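Local structure of lipoprotein (Colwellia psychrerythraea, 3O0Y) at residues S301-H306 with H515-T520; A474-Q479 with K562-R567; A505-V510 with L554-G559. The protein is of unknown function, but is a putative bacterial lipoprotein whose family belongs to a peptidase clan, so a peptidase-like role is possible though unproven. All coordinates share one frame; numbering follows the deposited sequence.

The three contacts grade from surface to interior within one largely helical chain. Contact 1, on the surface, joins the start of a helix to a loop through a lysine-aspartate pair and an oblique histidine-tryptophan pair. Contacts 2 and 3 are buried and use successive portions of helix 555-574, which packs first on helix 491-515 and further along on helix 467-483. In contact 2 a tyrosine ring met by one methyl over a face and another at its edge ends in a polar network supplied by the protein itself, whereas contact 3 separates a leucine cluster from an arginine-tyrosine pair holding sulfate. Contact 3 touches both others, through Val509 and Leu508 on one side and Tyr556 on the other.

Contact 1: S301-H306 with H515-T520; sequences SPTQIH and HDKRWT
Two bends in the Lys517 side chain, at chi2 (-61°) and chi4 (-51°), curl it over the first turn of the helix that begins at Pro302, while Asp516, with CG anti to its own backbone N, reaches toward the same proline. The side chains of Asp516 and Pro302 cross at about a right angle: Asp516 CG lies 3.3 Å from Pro302 CB, a close contact between a polar group and the apolar proline ring. The curled lysine returns to its sequence neighbour, and Lys517 NZ forms a salt bridge with Asp516 OD2 at 3.2 Å, meeting the anti side of the carboxylate. The same ammonium passes 3.5 Å from Pro302 O. That carbonyl is already engaged by His306 N in the helix, and the approach of the lysine is packing and electrostatics, not a hydrogen bond. Thr303 OG1 faces the last methylene, 3.8 Å from Lys517 CE. Lys517 CG lies over one face of the His306 ring, whose edge meets Trp519 CZ2; the two aromatic planes are 82° apart, but the pair is oblique. The helix start is itself fixed by a capping box: Gln304 N donates to Ser301 OG at 3.0 Å, and Ser301 N returns a bond of 3.1 Å to Gln304 OE1. The helix start would probably favour the negative charge of Asp516 and disfavour an ammonium, and the carboxylate of Asp516 probably compensates the positive charge of Lys517. On its inner side Pro302 rests on Gln289 and Ile292 of helix 284-296. His306 and Trp519 both touch Val509 of helix 491-515, and Trp519 meets Tyr527 of helix 521-532 edge-to-face, so the turn between these last two helices is packed against the start of helix 302-326.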
loop_
_atom_site.group_PDB
_atom_site.type_symbol
_atom_site.label_atom_id
_atom_site.label_comp_id
_atom_site.label_asym_id
_atom_site.label_seq_id
_atom_site.Cartn_x
_atom_site.Cartn_y
_atom_site.Cartn_z
ATOM N N SER A 301 -2.151 6.881 22.503
ATOM C CA SER A 301 -1.484 8.111 22.259
ATOM C C SER A 301 -0.169 7.899 21.507
ATOM O O SER A 301 0.384 6.804 21.555
ATOM C CB SER A 301 -1.163 8.818 23.597
ATOM O OG SER A 301 -0.068 8.207 24.284
ATOM N N PRO A 302 0.299 8.944 20.813
ATOM C CA PRO A 302 1.579 8.925 20.116
ATOM C C PRO A 302 2.676 8.606 21.107
ATOM O O PRO A 302 3.573 7.833 20.791
ATOM C CB PRO A 302 1.712 10.387 19.610
ATOM C CG PRO A 302 0.356 10.863 19.471
ATOM C CD PRO A 302 -0.411 10.221 20.555
ATOM N N THR A 303 2.615 9.145 22.327
ATOM C CA THR A 303 3.560 8.736 23.387
ATOM C C THR A 303 3.592 7.244 23.705
ATOM O O THR A 303 4.679 6.660 23.749
ATOM C CB THR A 303 3.368 9.529 24.699
ATOM O OG1 THR A 303 3.514 10.920 24.411
ATOM C CG2 THR A 303 4.429 9.165 25.713
ATOM N N GLN A 304 2.433 6.600 23.859
ATOM C CA GLN A 304 2.401 5.155 24.125
ATOM C C GLN A 304 2.940 4.318 22.943
ATOM O O GLN A 304 3.591 3.291 23.177
ATOM C CB GLN A 304 0.999 4.736 24.442
ATOM C CG GLN A 304 0.500 5.295 25.796
ATOM C CD GLN A 304 -1.014 5.080 26.011
ATOM O OE1 GLN A 304 -1.832 5.405 25.160
ATOM N NE2 GLN A 304 -1.371 4.497 27.162
ATOM N N ILE A 305 2.580 4.731 21.730
ATOM C CA ILE A 305 3.017 4.039 20.517
ATOM C C ILE A 305 4.543 4.167 20.376
ATOM O O ILE A 305 5.230 3.211 20.077
ATOM C CB ILE A 305 2.267 4.550 19.265
ATOM C CG1 ILE A 305 0.771 4.224 19.416
ATOM C CG2 ILE A 305 2.864 3.881 17.961
ATOM C CD1 ILE A 305 -0.139 4.937 18.423
ATOM N N HIS A 306 5.054 5.377 20.604
ATOM C CA HIS A 306 6.521 5.619 20.597
ATOM C C HIS A 306 7.238 4.710 21.526
ATOM O O HIS A 306 8.225 4.102 21.170
ATOM C CB HIS A 306 6.765 7.117 20.945
ATOM C CG HIS A 306 8.115 7.642 20.550
ATOM N ND1 HIS A 306 9.150 7.802 21.454
ATOM C CD2 HIS A 306 8.587 8.072 19.362
ATOM C CE1 HIS A 306 10.210 8.306 20.821
ATOM N NE2 HIS A 306 9.878 8.511 19.558
ATOM N N HIS A 515 5.898 13.185 13.780
ATOM C CA HIS A 515 4.567 13.781 13.671
ATOM C C HIS A 515 4.006 14.270 15.004
ATOM O O HIS A 515 3.099 15.101 15.019
ATOM C CB HIS A 515 3.620 12.776 13.034
ATOM C CG HIS A 515 3.923 12.555 11.573
ATOM N ND1 HIS A 515 3.982 13.606 10.673
ATOM C CD2 HIS A 515 4.269 11.445 10.880
ATOM C CE1 HIS A 515 4.258 13.131 9.473
ATOM N NE2 HIS A 515 4.430 11.818 9.571
ATOM N N ASP A 516 4.554 13.773 16.115
ATOM C CA ASP A 516 4.158 14.211 17.477
ATOM C C ASP A 516 5.283 14.779 18.344
ATOM O O ASP A 516 5.079 15.812 19.028
ATOM C CB ASP A 516 3.469 13.060 18.212
ATOM C CG ASP A 516 3.009 13.471 19.635
ATOM O OD1 ASP A 516 2.026 14.179 19.748
ATOM O OD2 ASP A 516 3.697 13.121 20.596
ATOM N N LYS A 517 6.446 14.133 18.336
ATOM C CA LYS A 517 7.576 14.593 19.144
ATOM C C LYS A 517 8.405 15.676 18.472
ATOM O O LYS A 517 9.371 16.154 19.067
ATOM C CB LYS A 517 8.454 13.435 19.563
ATOM C CG LYS A 517 7.760 12.328 20.268
ATOM C CD LYS A 517 7.116 12.728 21.552
ATOM C CE LYS A 517 6.545 11.453 22.204
ATOM N NZ LYS A 517 5.677 10.662 21.183
ATOM N N ARG A 518 8.046 16.024 17.234
ATOM C CA ARG A 518 8.659 17.105 16.456
ATOM C C ARG A 518 10.127 16.819 16.129
ATOM O O ARG A 518 10.898 17.719 15.935
ATOM C CB ARG A 518 8.503 18.437 17.217
ATOM C CG ARG A 518 7.024 18.713 17.529
ATOM C CD ARG A 518 6.869 20.120 18.136
ATOM N NE ARG A 518 5.463 20.352 18.440
ATOM C CZ ARG A 518 4.956 21.531 18.782
ATOM N NH1 ARG A 518 5.756 22.595 18.896
ATOM N NH2 ARG A 518 3.651 21.639 19.006
ATOM N N TRP A 519 10.487 15.538 15.983
ATOM C CA TRP A 519 11.766 15.208 15.398
ATOM C C TRP A 519 11.894 15.830 14.009
ATOM O O TRP A 519 10.963 15.858 13.245
ATOM C CB TRP A 519 11.941 13.688 15.237
ATOM C CG TRP A 519 12.060 12.900 16.453
ATOM C CD1 TRP A 519 11.625 13.188 17.730
ATOM C CD2 TRP A 519 12.619 11.591 16.519
ATOM N NE1 TRP A 519 11.877 12.139 18.560
ATOM C CE2 TRP A 519 12.469 11.132 17.825
ATOM C CE3 TRP A 519 13.252 10.782 15.589
ATOM C CZ2 TRP A 519 12.961 9.912 18.225
ATOM C CZ3 TRP A 519 13.708 9.545 15.985
ATOM C CH2 TRP A 519 13.562 9.126 17.264
ATOM N N THR A 520 13.094 16.291 13.652
ATOM C CA THR A 520 13.355 16.757 12.310
ATOM C C THR A 520 13.555 15.531 11.393
ATOM O O THR A 520 13.874 14.428 11.850
ATOM C CB THR A 520 14.634 17.628 12.305
ATOM O OG1 THR A 520 15.742 16.790 12.641
ATOM C CG2 THR A 520 14.496 18.779 13.318
#

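Contact 2: A474-Q479 with K562-R567; sequences ALYSEQ and KILSLR
Ile563 CG2 lies over one face of the Tyr476 ring in a CH-pi contact, 3.8 Å from its centroid, while Leu564 CD2 arrives at the ring edge, 3.7 Å from Tyr476 CE1. These two methyls confine the ring on the side of helix 555-574. The leucine methyl serves three neighbours: it is also 3.7 Å from Gln479 NE2, and it sits above the rim of the Arg567 guanidinium. Arg567 reaches this position by bending at chi3 (81°), which turns its head toward the phenol. There Arg567 NH1 donates to Tyr476 OH at 3.1 Å; the N-H...O angle of 140° and a hydroxyl tilted from the guanidinium plane mark a bent bond.

The second shell accounts for this geometry. Arg567 NH1 also forms a salt bridge with Glu483, a turn beyond Gln479, and Gln479 NE2 is hydrogen-bonded to the other oxygen of that carboxylate. Glu483 therefore positions both the amide and the guanidinium, while Tyr476 OH has a further partner in His584 NE2. Leu580 and Phe583 of helix 580-588 pack on Tyr476 and Arg567.

The short helical segments run at 57° to each other, a splayed pairing whose gap is bridged by long side chains. Helix 467-483 also packs against helix 432-439, where Ala474 and Glu478 touch His438. This packing is consistent with the paired helices of zincin-type peptidases, the clan to which the family is assigned.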
loop_
_atom_site.group_PDB
_atom_site.type_symbol
_atom_site.label_atom_id
_atom_site.label_comp_id
_atom_site.label_asym_id
_atom_site.label_seq_id
_atom_site.Cartn_x
_atom_site.Cartn_y
_atom_site.Cartn_z
ATOM N N ALA A 474 1.013 -9.284 7.039
ATOM C CA ALA A 474 2.188 -9.668 6.242
ATOM C C ALA A 474 3.414 -9.772 7.147
ATOM O O ALA A 474 4.198 -10.691 7.018
ATOM C CB ALA A 474 2.434 -8.694 5.081
ATOM N N LEU A 475 3.554 -8.856 8.119
ATOM C CA LEU A 475 4.658 -8.970 9.083
ATOM C C LEU A 475 4.532 -10.201 9.984
ATOM O O LEU A 475 5.538 -10.926 10.232
ATOM C CB LEU A 475 4.756 -7.638 9.889
ATOM C CG LEU A 475 5.967 -7.394 10.754
ATOM C CD1 LEU A 475 7.276 -7.504 9.904
ATOM C CD2 LEU A 475 5.802 -6.045 11.512
ATOM N N TYR A 476 3.290 -10.527 10.429
ATOM C CA TYR A 476 3.028 -11.779 11.145
ATOM C C TYR A 476 3.427 -12.987 10.313
ATOM O O TYR A 476 4.042 -13.899 10.874
ATOM C CB TYR A 476 1.563 -11.843 11.597
ATOM C CG TYR A 476 1.121 -13.190 12.061
ATOM C CD1 TYR A 476 1.324 -13.600 13.362
ATOM C CD2 TYR A 476 0.444 -14.031 11.229
ATOM C CE1 TYR A 476 0.954 -14.916 13.774
ATOM C CE2 TYR A 476 0.066 -15.324 11.630
ATOM C CZ TYR A 476 0.261 -15.732 12.920
ATOM O OH TYR A 476 -0.058 -17.080 13.258
ATOM N N SER A 477 3.117 -12.988 8.993
ATOM C CA SER A 477 3.443 -14.044 7.989
ATOM C C SER A 477 4.928 -14.338 8.002
ATOM O O SER A 477 5.343 -15.511 7.901
ATOM C CB SER A 477 3.166 -13.543 6.506
ATOM O OG SER A 477 1.800 -13.701 6.494
ATOM N N GLU A 478 5.713 -13.294 8.104
ATOM C CA GLU A 478 7.163 -13.423 8.111
ATOM C C GLU A 478 7.652 -14.229 9.324
ATOM O O GLU A 478 8.626 -14.998 9.225
ATOM C CB GLU A 478 7.846 -12.051 8.054
ATOM C CG GLU A 478 7.666 -11.285 6.700
ATOM C CD GLU A 478 8.239 -9.874 6.759
ATOM O OE1 GLU A 478 9.512 -9.715 6.697
ATOM O OE2 GLU A 478 7.451 -8.895 6.840
ATOM N N GLN A 479 6.973 -14.038 10.444
ATOM C CA GLN A 479 7.297 -14.804 11.658
ATOM C C GLN A 479 6.794 -16.212 11.553
ATOM O O GLN A 479 7.490 -17.151 11.907
ATOM C CB GLN A 479 6.753 -14.171 12.947
ATOM C CG GLN A 479 7.097 -14.991 14.173
ATOM C CD GLN A 479 6.666 -14.230 15.440
ATOM O OE1 GLN A 479 7.000 -13.039 15.582
ATOM N NE2 GLN A 479 5.998 -14.906 16.345
ATOM N N LYS A 562 -1.074 -7.111 17.605
ATOM C CA LYS A 562 -2.457 -7.451 17.963
ATOM C C LYS A 562 -2.773 -8.857 17.513
ATOM O O LYS A 562 -3.364 -9.591 18.287
ATOM C CB LYS A 562 -3.446 -6.490 17.348
ATOM C CG LYS A 562 -4.915 -6.748 17.725
ATOM C CD LYS A 562 -5.127 -6.733 19.237
ATOM C CE LYS A 562 -6.625 -6.994 19.598
ATOM N NZ LYS A 562 -6.917 -6.955 21.049
ATOM N N ILE A 563 -2.373 -9.221 16.288
ATOM C CA ILE A 563 -2.537 -10.608 15.811
ATOM C C ILE A 563 -1.866 -11.585 16.752
ATOM O O ILE A 563 -2.467 -12.571 17.151
ATOM C CB ILE A 563 -2.058 -10.824 14.308
ATOM C CG1 ILE A 563 -2.948 -9.965 13.393
ATOM C CG2 ILE A 563 -2.061 -12.384 14.027
ATOM C CD1 ILE A 563 -2.357 -9.768 11.943
ATOM N N LEU A 564 -0.624 -11.322 17.147
ATOM C CA LEU A 564 0.074 -12.165 18.077
ATOM C C LEU A 564 -0.571 -12.215 19.491
ATOM O O LEU A 564 -0.613 -13.292 20.149
ATOM C CB LEU A 564 1.541 -11.725 18.142
ATOM C CG LEU A 564 2.432 -12.129 16.973
ATOM C CD1 LEU A 564 3.822 -11.517 17.170
ATOM C CD2 LEU A 564 2.514 -13.680 16.934
ATOM N N SER A 565 -1.108 -11.094 19.945
ATOM C CA SER A 565 -1.798 -11.046 21.231
ATOM C C SER A 565 -3.069 -11.905 21.211
ATOM O O SER A 565 -3.329 -12.685 22.149
ATOM C CB SER A 565 -2.189 -9.599 21.521
ATOM O OG SER A 565 -2.878 -9.571 22.759
ATOM N N LEU A 566 -3.807 -11.841 20.094
ATOM C CA LEU A 566 -4.933 -12.714 19.895
ATOM C C LEU A 566 -4.563 -14.166 19.862
ATOM O O LEU A 566 -5.288 -15.004 20.418
ATOM C CB LEU A 566 -5.777 -12.269 18.686
ATOM C CG LEU A 566 -6.530 -10.916 18.822
ATOM C CD1 LEU A 566 -6.980 -10.574 17.379
ATOM C CD2 LEU A 566 -7.766 -11.019 19.817
ATOM N N ARG A 567 -3.457 -14.488 19.197
ATOM C CA ARG A 567 -3.007 -15.868 19.122
ATOM C C ARG A 567 -2.688 -16.382 20.524
ATOM O O ARG A 567 -2.958 -17.542 20.848
ATOM C CB ARG A 567 -1.834 -15.956 18.168
ATOM C CG ARG A 567 -1.465 -17.387 17.800
ATOM C CD ARG A 567 -0.432 -17.455 16.646
ATOM N NE ARG A 567 0.904 -17.239 17.187
ATOM C CZ ARG A 567 2.035 -17.595 16.596
ATOM N NH1 ARG A 567 2.026 -18.062 15.354
ATOM N NH2 ARG A 567 3.189 -17.411 17.247
#

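Contact 3: A505-V510 with L554-G559; sequences AVRLVV and LGYKLG. With SO4 (sulfate ion), chain D.
Leu508 and Leu554 pack methyl to methyl, CD2 to CD2 at 3.8 Å, at the closely fitted apolar part of this crossing. Leu508 splits its two branches between partners: CD2 covers the leucine and the carbonyl oxygen of Leu554, whereas Leu508 CD1 lies 3.8 Å from Lys557 CB. The lysine bends at chi2, its CG passing the backbone of Ala505, and its ammonium leaves the contact for salt bridges to Glu501 and Glu312. Fit is looser toward the partly exposed Leu558, whose CG is 4.1 Å from Leu508 CD2.

On the other flank the packing gives way to a charged pocket. The extended Arg507 chain lays NH1 over the centre of the Tyr556 ring, 3.2 Å above its plane, in a cation-pi contact. The guanidinium is tilted, its plane 55° from the ring's, so NH1 alone sits over the centre; it also clamps a sulfate ion, probably from the crystallisation liquor: Arg507 NH1 bonds sulfate O1 at 3.0 Å, nearly straight at 165°, and Arg507 NH2 bonds O4 at 2.9 Å. Tyr556 OH adds a bond of 2.7 Å to O3, so arginine and tyrosine grip three oxygens. Arg504 and Arg545 complete the anion site, which may mark a place for a negatively charged group. Second-shell partners steady Arg507, with Tyr546 accepting from NE and Glu542 paired with NH2.

The two short helical segments cross at -113°. Helix 302-326 touches both, through Glu312 on Ala505 and Arg315 on Lys557, while helix 521-532 covers Val506, Val509 and Val510 with Met528, Thr532 and Tyr527.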
loop_
_atom_site.group_PDB
_atom_site.type_symbol
_atom_site.label_atom_id
_atom_site.label_comp_id
_atom_site.label_asym_id
_atom_site.label_seq_id
_atom_site.Cartn_x
_atom_site.Cartn_y
_atom_site.Cartn_z
ATOM N N ALA A 505 9.619 -1.918 13.753
ATOM C CA ALA A 505 9.601 -1.358 15.096
ATOM C C ALA A 505 10.150 0.071 15.058
ATOM O O ALA A 505 9.564 1.001 15.673
ATOM C CB ALA A 505 10.397 -2.282 16.017
ATOM N N VAL A 506 11.246 0.267 14.339
ATOM C CA VAL A 506 11.770 1.629 14.142
ATOM C C VAL A 506 10.719 2.565 13.583
ATOM O O VAL A 506 10.665 3.757 13.970
ATOM C CB VAL A 506 13.079 1.625 13.308
ATOM C CG1 VAL A 506 13.522 3.035 12.891
ATOM C CG2 VAL A 506 14.212 0.947 14.137
ATOM N N ARG A 507 9.882 2.071 12.646
ATOM C CA ARG A 507 8.796 2.846 12.095
ATOM C C ARG A 507 7.877 3.415 13.158
ATOM O O ARG A 507 7.479 4.572 13.058
ATOM C CB ARG A 507 7.992 2.035 11.083
ATOM C CG ARG A 507 8.650 1.921 9.771
ATOM C CD ARG A 507 7.790 1.175 8.742
ATOM N NE ARG A 507 8.321 1.302 7.396
ATOM C CZ ARG A 507 8.026 0.475 6.384
ATOM N NH1 ARG A 507 7.133 -0.503 6.534
ATOM N NH2 ARG A 507 8.612 0.649 5.194
ATOM N N LEU A 508 7.577 2.665 14.198
ATOM C CA LEU A 508 6.734 3.201 15.311
ATOM C C LEU A 508 7.410 4.409 15.971
ATOM O O LEU A 508 6.785 5.455 16.321
ATOM C CB LEU A 508 6.506 2.126 16.373
ATOM C CG LEU A 508 5.678 0.905 15.937
ATOM C CD1 LEU A 508 5.453 0.119 17.248
ATOM C CD2 LEU A 508 4.327 1.314 15.273
ATOM N N VAL A 509 8.729 4.295 16.136
ATOM C CA VAL A 509 9.490 5.330 16.800
ATOM C C VAL A 509 9.593 6.605 15.942
ATOM O O VAL A 509 9.378 7.767 16.412
ATOM C CB VAL A 509 10.887 4.850 17.159
ATOM C CG1 VAL A 509 11.649 5.991 17.845
ATOM C CG2 VAL A 509 10.871 3.645 18.108
ATOM N N VAL A 510 9.952 6.418 14.665
ATOM C CA VAL A 510 10.207 7.575 13.799
ATOM C C VAL A 510 8.899 8.269 13.305
ATOM O O VAL A 510 8.892 9.501 13.090
ATOM C CB VAL A 510 11.168 7.273 12.582
ATOM C CG1 VAL A 510 12.605 6.866 13.102
ATOM C CG2 VAL A 510 10.590 6.254 11.641
ATOM N N LEU A 554 2.635 3.034 11.034
ATOM C CA LEU A 554 2.271 2.425 12.310
ATOM C C LEU A 554 1.554 1.060 12.166
ATOM O O LEU A 554 1.596 0.242 13.084
ATOM C CB LEU A 554 1.408 3.394 13.119
ATOM C CG LEU A 554 1.974 4.766 13.341
ATOM C CD1 LEU A 554 0.891 5.586 14.140
ATOM C CD2 LEU A 554 3.335 4.801 14.061
ATOM N N GLY A 555 0.945 0.778 11.003
ATOM C CA GLY A 555 0.108 -0.391 10.846
ATOM C C GLY A 555 0.810 -1.685 10.994
ATOM O O GLY A 555 0.241 -2.710 11.487
ATOM N N TYR A 556 2.058 -1.663 10.566
ATOM C CA TYR A 556 2.861 -2.887 10.421
ATOM C C TYR A 556 3.019 -3.528 11.802
ATOM O O TYR A 556 2.599 -4.677 12.035
ATOM C CB TYR A 556 4.265 -2.572 9.851
ATOM C CG TYR A 556 4.234 -2.000 8.477
ATOM C CD1 TYR A 556 4.399 -2.823 7.372
ATOM C CD2 TYR A 556 3.942 -0.642 8.251
ATOM C CE1 TYR A 556 4.251 -2.337 6.135
ATOM C CE2 TYR A 556 3.831 -0.160 6.989
ATOM C CZ TYR A 556 3.917 -1.002 5.930
ATOM O OH TYR A 556 3.796 -0.509 4.658
ATOM N N LYS A 557 3.669 -2.828 12.726
ATOM C CA LYS A 557 3.873 -3.403 14.046
ATOM C C LYS A 557 2.581 -3.423 14.868
ATOM O O LYS A 557 2.397 -4.325 15.654
ATOM C CB LYS A 557 5.019 -2.734 14.804
ATOM C CG LYS A 557 6.291 -3.476 14.644
ATOM C CD LYS A 557 6.225 -4.707 15.577
ATOM C CE LYS A 557 7.311 -5.692 15.358
ATOM N NZ LYS A 557 7.269 -6.869 16.381
ATOM N N LEU A 558 1.763 -2.372 14.870
ATOM C CA LEU A 558 0.573 -2.414 15.743
ATOM C C LEU A 558 -0.350 -3.598 15.334
ATOM O O LEU A 558 -0.895 -4.309 16.178
ATOM C CB LEU A 558 -0.151 -1.089 15.735
ATOM C CG LEU A 558 0.633 0.045 16.353
ATOM C CD1 LEU A 558 -0.167 1.361 16.266
ATOM C CD2 LEU A 558 1.110 -0.293 17.762
ATOM N N GLY A 559 -0.487 -3.846 14.025
ATOM C CA GLY A 559 -1.292 -4.906 13.583
ATOM C C GLY A 559 -0.655 -6.253 13.933
ATOM O O GLY A 559 -1.364 -7.161 14.372
HETATM S S SO4 D . 6.623 -1.865 3.022
HETATM O O1 SO4 D . 6.972 -2.516 4.314
HETATM O O2 SO4 D . 7.142 -2.668 1.965
HETATM O O3 SO4 D . 5.159 -1.806 2.791
HETATM O O4 SO4 D . 7.017 -0.481 3.030
#